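Long-range contacts in periplasmic binding protein component of an ABC type zinc uptake transporter (Synechocystis sp., PDB 1PQ4), which binds zinc in the periplasm and probably delivers it to the membrane part of an ABC-type uptake transporter: residues Ile9-Phe15 / Pro268-Ser274; Tyr14-Ile19 / Phe170-Leu174. All coordinates share one frame; numbering follows the deposited sequence.

Contact 1: residues Ile9-Phe15 / Pro268-Ser274; sequences IPPQQYF and PLAADWS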
loop_
_atom_site.group_PDB
_atom_site.type_symbol
_atom_site.label_atom_id
_atom_site.label_comp_id
_atom_site.label_asym_id
_atom_site.label_seq_id
_atom_site.Cartn_x
_atom_site.Cartn_y
_atom_site.Cartn_z
ATOM N N ILE A 9 2.595 -5.581 -6.337
ATOM C CA ILE A 9 3.380 -5.408 -5.097
ATOM C C ILE A 9 3.082 -6.473 -4.079
ATOM O O ILE A 9 2.023 -7.107 -4.124
ATOM C CB ILE A 9 3.143 -3.990 -4.514
ATOM C CG1 ILE A 9 1.631 -3.721 -4.392
ATOM C CG2 ILE A 9 3.752 -2.945 -5.426
ATOM C CD1 ILE A 9 1.260 -2.565 -3.466
ATOM N N PRO A 10 4.025 -6.700 -3.132
ATOM C CA PRO A 10 3.855 -7.734 -2.107
ATOM C C PRO A 10 2.517 -7.788 -1.369
ATOM O O PRO A 10 1.967 -8.875 -1.210
ATOM C CB PRO A 10 5.082 -7.510 -1.130
ATOM C CG PRO A 10 6.145 -6.879 -2.123
ATOM C CD PRO A 10 5.286 -5.952 -2.971
ATOM N N PRO A 11 1.983 -6.636 -0.919
ATOM C CA PRO A 11 0.692 -6.708 -0.202
ATOM C C PRO A 11 -0.399 -7.408 -1.039
ATOM O O PRO A 11 -1.293 -8.056 -0.504
ATOM C CB PRO A 11 0.339 -5.244 0.022
ATOM C CG PRO A 11 1.645 -4.554 0.024
ATOM C CD PRO A 11 2.486 -5.250 -0.963
ATOM N N GLN A 12 -0.332 -7.251 -2.359
ATOM C CA GLN A 12 -1.346 -7.881 -3.204
ATOM C C GLN A 12 -1.230 -9.381 -3.170
ATOM O O GLN A 12 -2.191 -10.086 -3.443
ATOM C CB GLN A 12 -1.217 -7.392 -4.642
ATOM C CG GLN A 12 -1.690 -5.990 -4.812
ATOM C CD GLN A 12 -1.495 -5.560 -6.251
ATOM O OE1 GLN A 12 -0.351 -5.517 -6.725
ATOM N NE2 GLN A 12 -2.607 -5.259 -6.955
ATOM N N GLN A 13 -0.062 -9.902 -2.809
ATOM C CA GLN A 13 0.052 -11.345 -2.780
ATOM C C GLN A 13 -0.765 -11.828 -1.584
ATOM O O GLN A 13 -1.310 -12.926 -1.595
ATOM C CB GLN A 13 1.536 -11.731 -2.607
ATOM C CG GLN A 13 1.778 -13.205 -2.482
ATOM C CD GLN A 13 1.866 -13.669 -1.052
ATOM O OE1 GLN A 13 1.687 -14.853 -0.761
ATOM N NE2 GLN A 13 2.144 -12.763 -0.156
ATOM N N TYR A 14 -0.774 -11.020 -0.524
ATOM C CA TYR A 14 -1.543 -11.360 0.670
ATOM C C TYR A 14 -3.062 -11.436 0.281
ATOM O O TYR A 14 -3.775 -12.365 0.657
ATOM C CB TYR A 14 -1.337 -10.273 1.723
ATOM C CG TYR A 14 -2.064 -10.512 3.033
ATOM C CD1 TYR A 14 -1.478 -11.284 4.050
ATOM C CD2 TYR A 14 -3.339 -9.992 3.249
ATOM C CE1 TYR A 14 -2.142 -11.525 5.236
ATOM C CE2 TYR A 14 -4.045 -10.243 4.450
ATOM C CZ TYR A 14 -3.414 -11.014 5.429
ATOM O OH TYR A 14 -4.045 -11.301 6.596
ATOM N N PHE A 15 -3.525 -10.431 -0.445
ATOM C CA PHE A 15 -4.928 -10.367 -0.861
ATOM C C PHE A 15 -5.230 -11.578 -1.735
ATOM O O PHE A 15 -6.251 -12.240 -1.567
ATOM C CB PHE A 15 -5.179 -9.123 -1.693
ATOM C CG PHE A 15 -4.842 -7.827 -1.013
ATOM C CD1 PHE A 15 -4.690 -6.662 -1.801
ATOM C CD2 PHE A 15 -4.694 -7.735 0.364
ATOM C CE1 PHE A 15 -4.388 -5.434 -1.227
ATOM C CE2 PHE A 15 -4.392 -6.488 0.976
ATOM C CZ PHE A 15 -4.235 -5.347 0.184
ATOM N N PRO A 268 5.281 0.361 3.881
ATOM C CA PRO A 268 4.012 0.312 3.120
ATOM C C PRO A 268 3.897 -0.919 2.200
ATOM O O PRO A 268 2.801 -1.237 1.729
ATOM C CB PRO A 268 4.027 1.630 2.344
ATOM C CG PRO A 268 5.498 1.811 2.047
ATOM C CD PRO A 268 6.143 1.469 3.428
ATOM N N LEU A 269 5.012 -1.636 1.965
ATOM C CA LEU A 269 5.001 -2.788 1.056
ATOM C C LEU A 269 5.139 -4.144 1.724
ATOM O O LEU A 269 5.424 -5.146 1.057
ATOM C CB LEU A 269 6.115 -2.692 -0.027
ATOM C CG LEU A 269 6.110 -1.428 -0.890
ATOM C CD1 LEU A 269 7.171 -1.570 -2.031
ATOM C CD2 LEU A 269 4.710 -1.240 -1.499
ATOM N N ALA A 270 4.922 -4.194 3.027
ATOM C CA ALA A 270 5.011 -5.472 3.748
ATOM C C ALA A 270 4.031 -6.509 3.176
ATOM O O ALA A 270 2.865 -6.184 2.936
ATOM C CB ALA A 270 4.697 -5.251 5.247
ATOM N N ALA A 271 4.488 -7.751 3.001
ATOM C CA ALA A 271 3.629 -8.805 2.481
ATOM C C ALA A 271 2.713 -9.348 3.587
ATOM O O ALA A 271 1.642 -9.851 3.300
ATOM C CB ALA A 271 4.469 -9.955 1.889
ATOM N N ASP A 272 3.138 -9.231 4.848
ATOM C CA ASP A 272 2.368 -9.763 6.014
ATOM C C ASP A 272 1.498 -8.585 6.339
ATOM O O ASP A 272 1.595 -7.967 7.393
ATOM C CB ASP A 272 3.397 -10.091 7.132
ATOM C CG ASP A 272 2.793 -10.850 8.310
ATOM O OD1 ASP A 272 1.825 -11.611 8.129
ATOM O OD2 ASP A 272 3.316 -10.703 9.439
ATOM N N TRP A 273 0.599 -8.288 5.387
ATOM C CA TRP A 273 -0.220 -7.075 5.410
ATOM C C TRP A 273 -1.027 -6.750 6.637
ATOM O O TRP A 273 -1.025 -5.615 7.085
ATOM C CB TRP A 273 -1.145 -7.049 4.137
ATOM C CG TRP A 273 -1.966 -5.839 3.970
ATOM C CD1 TRP A 273 -1.612 -4.653 3.368
ATOM C CD2 TRP A 273 -3.325 -5.695 4.391
ATOM N NE1 TRP A 273 -2.716 -3.762 3.400
ATOM C CE2 TRP A 273 -3.761 -4.398 4.017
ATOM C CE3 TRP A 273 -4.225 -6.550 5.044
ATOM C CZ2 TRP A 273 -5.045 -3.945 4.275
ATOM C CZ3 TRP A 273 -5.525 -6.078 5.296
ATOM C CH2 TRP A 273 -5.910 -4.798 4.914
ATOM N N SER A 274 -1.746 -7.735 7.157
ATOM C CA SER A 274 -2.594 -7.469 8.313
ATOM C C SER A 274 -1.783 -7.185 9.589
ATOM O O SER A 274 -2.022 -6.212 10.305
ATOM C CB SER A 274 -3.554 -8.663 8.513
ATOM O OG SER A 274 -4.464 -8.331 9.535
HETATM O O HOH W 1 1.571 -12.558 2.448
#

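Contact 2: residues Tyr14-Ile19 / Phe170-Leu174; sequences YFLEKI and FLAEL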
loop_
_atom_site.group_PDB
_atom_site.type_symbol
_atom_site.label_atom_id
_atom_site.label_comp_id
_atom_site.label_asym_id
_atom_site.label_seq_id
_atom_site.Cartn_x
_atom_site.Cartn_y
_atom_site.Cartn_z
ATOM N N TYR A 14 -0.774 -11.020 -0.524
ATOM C CA TYR A 14 -1.543 -11.360 0.670
ATOM C C TYR A 14 -3.062 -11.436 0.281
ATOM O O TYR A 14 -3.775 -12.365 0.657
ATOM C CB TYR A 14 -1.337 -10.273 1.723
ATOM C CG TYR A 14 -2.064 -10.512 3.033
ATOM C CD1 TYR A 14 -1.478 -11.284 4.050
ATOM C CD2 TYR A 14 -3.339 -9.992 3.249
ATOM C CE1 TYR A 14 -2.142 -11.525 5.236
ATOM C CE2 TYR A 14 -4.045 -10.243 4.450
ATOM C CZ TYR A 14 -3.414 -11.014 5.429
ATOM O OH TYR A 14 -4.045 -11.301 6.596
ATOM N N PHE A 15 -3.525 -10.431 -0.445
ATOM C CA PHE A 15 -4.928 -10.367 -0.861
ATOM C C PHE A 15 -5.230 -11.578 -1.735
ATOM O O PHE A 15 -6.251 -12.240 -1.567
ATOM C CB PHE A 15 -5.179 -9.123 -1.693
ATOM C CG PHE A 15 -4.842 -7.827 -1.013
ATOM C CD1 PHE A 15 -4.690 -6.662 -1.801
ATOM C CD2 PHE A 15 -4.694 -7.735 0.364
ATOM C CE1 PHE A 15 -4.388 -5.434 -1.227
ATOM C CE2 PHE A 15 -4.392 -6.488 0.976
ATOM C CZ PHE A 15 -4.235 -5.347 0.184
ATOM N N LEU A 16 -4.352 -11.860 -2.695
ATOM C CA LEU A 16 -4.596 -13.000 -3.567
ATOM C C LEU A 16 -4.594 -14.321 -2.842
ATOM O O LEU A 16 -5.386 -15.230 -3.186
ATOM C CB LEU A 16 -3.583 -13.064 -4.720
ATOM C CG LEU A 16 -4.037 -12.284 -5.972
ATOM C CD1 LEU A 16 -5.216 -12.997 -6.643
ATOM C CD2 LEU A 16 -4.494 -10.865 -5.560
ATOM N N GLU A 17 -3.659 -14.473 -1.896
ATOM C CA GLU A 17 -3.609 -15.733 -1.121
ATOM C C GLU A 17 -4.927 -15.914 -0.345
ATOM O O GLU A 17 -5.446 -17.005 -0.271
ATOM C CB GLU A 17 -2.435 -15.708 -0.130
ATOM C CG GLU A 17 -2.223 -17.009 0.681
ATOM C CD GLU A 17 -2.069 -18.255 -0.184
ATOM O OE1 GLU A 17 -1.588 -18.159 -1.346
ATOM O OE2 GLU A 17 -2.429 -19.358 0.316
ATOM N N LYS A 18 -5.442 -14.847 0.240
ATOM C CA LYS A 18 -6.685 -14.922 1.023
ATOM C C LYS A 18 -7.887 -15.274 0.131
ATOM O O LYS A 18 -8.775 -16.038 0.504
ATOM C CB LYS A 18 -6.954 -13.559 1.677
ATOM C CG LYS A 18 -6.054 -13.289 2.885
ATOM C CD LYS A 18 -6.554 -14.154 4.079
ATOM C CE LYS A 18 -5.557 -14.175 5.263
ATOM N NZ LYS A 18 -6.234 -14.713 6.497
ATOM N N ILE A 19 -7.892 -14.714 -1.063
ATOM C CA ILE A 19 -9.035 -14.920 -1.968
ATOM C C ILE A 19 -8.936 -16.216 -2.743
ATOM O O ILE A 19 -9.917 -16.949 -2.906
ATOM C CB ILE A 19 -9.105 -13.731 -2.936
ATOM C CG1 ILE A 19 -9.520 -12.481 -2.172
ATOM C CG2 ILE A 19 -10.069 -14.047 -4.142
ATOM C CD1 ILE A 19 -9.324 -11.177 -2.934
ATOM N N PHE A 170 -12.427 -13.314 3.898
ATOM C CA PHE A 170 -11.538 -12.144 3.934
ATOM C C PHE A 170 -12.287 -10.838 4.253
ATOM O O PHE A 170 -11.756 -10.018 4.991
ATOM C CB PHE A 170 -10.785 -12.030 2.585
ATOM C CG PHE A 170 -9.681 -10.987 2.569
ATOM C CD1 PHE A 170 -9.363 -10.341 1.376
ATOM C CD2 PHE A 170 -8.927 -10.716 3.713
ATOM C CE1 PHE A 170 -8.303 -9.440 1.334
ATOM C CE2 PHE A 170 -7.890 -9.837 3.695
ATOM C CZ PHE A 170 -7.566 -9.187 2.499
ATOM N N LEU A 171 -13.509 -10.600 3.721
ATOM C CA LEU A 171 -14.202 -9.339 4.073
ATOM C C LEU A 171 -14.494 -9.260 5.578
ATOM O O LEU A 171 -14.404 -8.192 6.180
ATOM C CB LEU A 171 -15.546 -9.170 3.318
ATOM C CG LEU A 171 -15.378 -9.063 1.779
ATOM C CD1 LEU A 171 -16.781 -9.152 1.068
ATOM C CD2 LEU A 171 -14.624 -7.728 1.445
ATOM N N ALA A 172 -14.849 -10.392 6.192
ATOM C CA ALA A 172 -15.144 -10.380 7.646
ATOM C C ALA A 172 -13.855 -10.089 8.448
ATOM O O ALA A 172 -13.886 -9.409 9.480
ATOM C CB ALA A 172 -15.750 -11.755 8.046
ATOM N N GLU A 173 -12.736 -10.658 8.003
ATOM C CA GLU A 173 -11.453 -10.398 8.646
ATOM C C GLU A 173 -11.150 -8.910 8.506
ATOM O O GLU A 173 -10.630 -8.279 9.423
ATOM C CB GLU A 173 -10.297 -11.152 7.957
ATOM C CG GLU A 173 -10.250 -12.659 8.089
ATOM C CD GLU A 173 -9.136 -13.264 7.199
ATOM O OE1 GLU A 173 -7.979 -12.790 7.248
ATOM O OE2 GLU A 173 -9.422 -14.217 6.440
ATOM N N LEU A 174 -11.423 -8.346 7.334
ATOM C CA LEU A 174 -11.126 -6.921 7.152
ATOM C C LEU A 174 -11.939 -6.032 8.106
ATOM O O LEU A 174 -11.438 -5.004 8.569
ATOM C CB LEU A 174 -11.371 -6.494 5.667
ATOM C CG LEU A 174 -10.311 -7.128 4.730
ATOM C CD1 LEU A 174 -10.762 -7.115 3.254
ATOM C CD2 LEU A 174 -9.030 -6.329 4.891
HETATM O O HOH W 2 -6.775 -10.692 7.160
#

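Contact 1: residues Ile9-Phe15 / Pro268-Ser274
Phe15 turns its ring edge onto the indole of Trp273, and this T-shaped pair lies at the heart of the tightly packed part. Phe15 CE2 stands 3.7 Å from Trp273 CD2, with the planes 81° apart. The indole leaves its backbone with CG anti to the amide nitrogen (chi1 -176°), which carries it back toward helix 10-20, where Phe15 and Pro11 meet it. Tyr14 completes the aromatic cluster: Trp273 CB sits over a face of the phenol ring in a CH-pi contact, 4.0 Å from the ring centroid, while Tyr14 CE2 and Trp273 CE3 touch obliquely. The phenol oxygen reaches on to the next residue, Tyr14 OH lying 3.3 Å from Ser274 CB. Cut back to an alanine here, the side chain would lose the face under Trp273 CB and the reach to Ser274, which is likely to open a gap at the start of helix 273-288.

Prolines suit the first turn of helix 10-20, where no amide hydrogen is needed for a helical bond. Both press on the backbone of 268-271, a loop beside the metal site, for the Pro268 side chain lies about 6 Å from the zinc ion. Pro10 CB is 3.2 Å from Leu269 O and Pro11 CG 3.6 Å from Ala270 O; Ile9 CD1 adds a lighter touch on Leu269 CD2.

Toward Gln13 the contact is looser and wet. Small Ala271 offers little more than a methyl, and a water bridges the segments, accepting from Gln13 NE2 at 2.7 Å and donating to Ala271 O.

Trp273 NE1 spends its hydrogen on Trp135 O. The direct grip is therefore apolar and aromatic, held by shape and close contact, with the bridging water as its polar link.

Contact 2: residues Tyr14-Ile19 / Phe170-Leu174
Phe170 reaches from helix 160-185 into helix 10-20 as a knob into a hole made by Tyr14, Phe15, Lys18 and Ile19. Its CG is anti to the backbone N, which directs the ring at the facing helix, and a flat phenyl suits a hole with such different walls. The apolar contacts are spread around it: Phe170 CZ meets Phe15 CD2 at 3.9 Å, Phe170 CE2 meets Tyr14 CE2 obliquely, and Ile19 CG1 lies 4.1 Å from Phe170 CD1. The two faces of the ring are taken by aliphatic groups, Leu174 CD1 of its own helix over one and Lys18 over the other.

Lys18 makes a CH-pi contact, with CB 4.0 Å from the Phe170 centroid and only 14° off the ring normal. A lysine fits here because its methylenes can lie on the ring while its amine travels on to a carboxylate; the bend at chi2 turns the chain along the ring toward Glu173.

The polar interactions lie at the partly exposed ends of Lys18 and Glu173. Lys18 NZ donates to Glu173 OE1 in a salt bridge of 2.7 Å, arriving on the syn side and 24° out of the carboxylate plane, and the lysine charge probably favours the ionised form of Glu173. A water lies 2.9 Å from Tyr14 OH; its link to Glu173 OE1 is doubtful, because it is modelled too close to that oxygen.

The axes of 14-19 and 170-174 are steeply inclined, 128° between their directions, and approach to 11.3 Å; the Phe170 ring fills the interval between them. Helix 138-155 borders the buried side through Val141 and Gln144 against Phe15, helix 273-288 touches Tyr14 and Leu174, and Asn166, one turn before Phe170, donates to Ile19 O.

Contacts 1 and 2 have their centres about 11 Å apart and share Tyr14 and Phe15, so two successive residues of helix 10-20 serve both. They also touch directly, Trp273 CH2 packing 3.5 Å from Leu174 CD2, which brings helix 160-185 against helix 273-288. In chain order helix 10-20 comes first, 170-174 follows, and 268-274 comes last, so contact 1 spans the longer separation and encloses contact 2. Contact 1 ties helix 10-20, which follows the first strand of the four-stranded parallel sheet, to the start of helix 273-288; contact 2 ties the same helix to the long helix 160-185. Such ties would be consistent with the rather rigid, helix-linked architecture of cluster 9 solute-binding proteins.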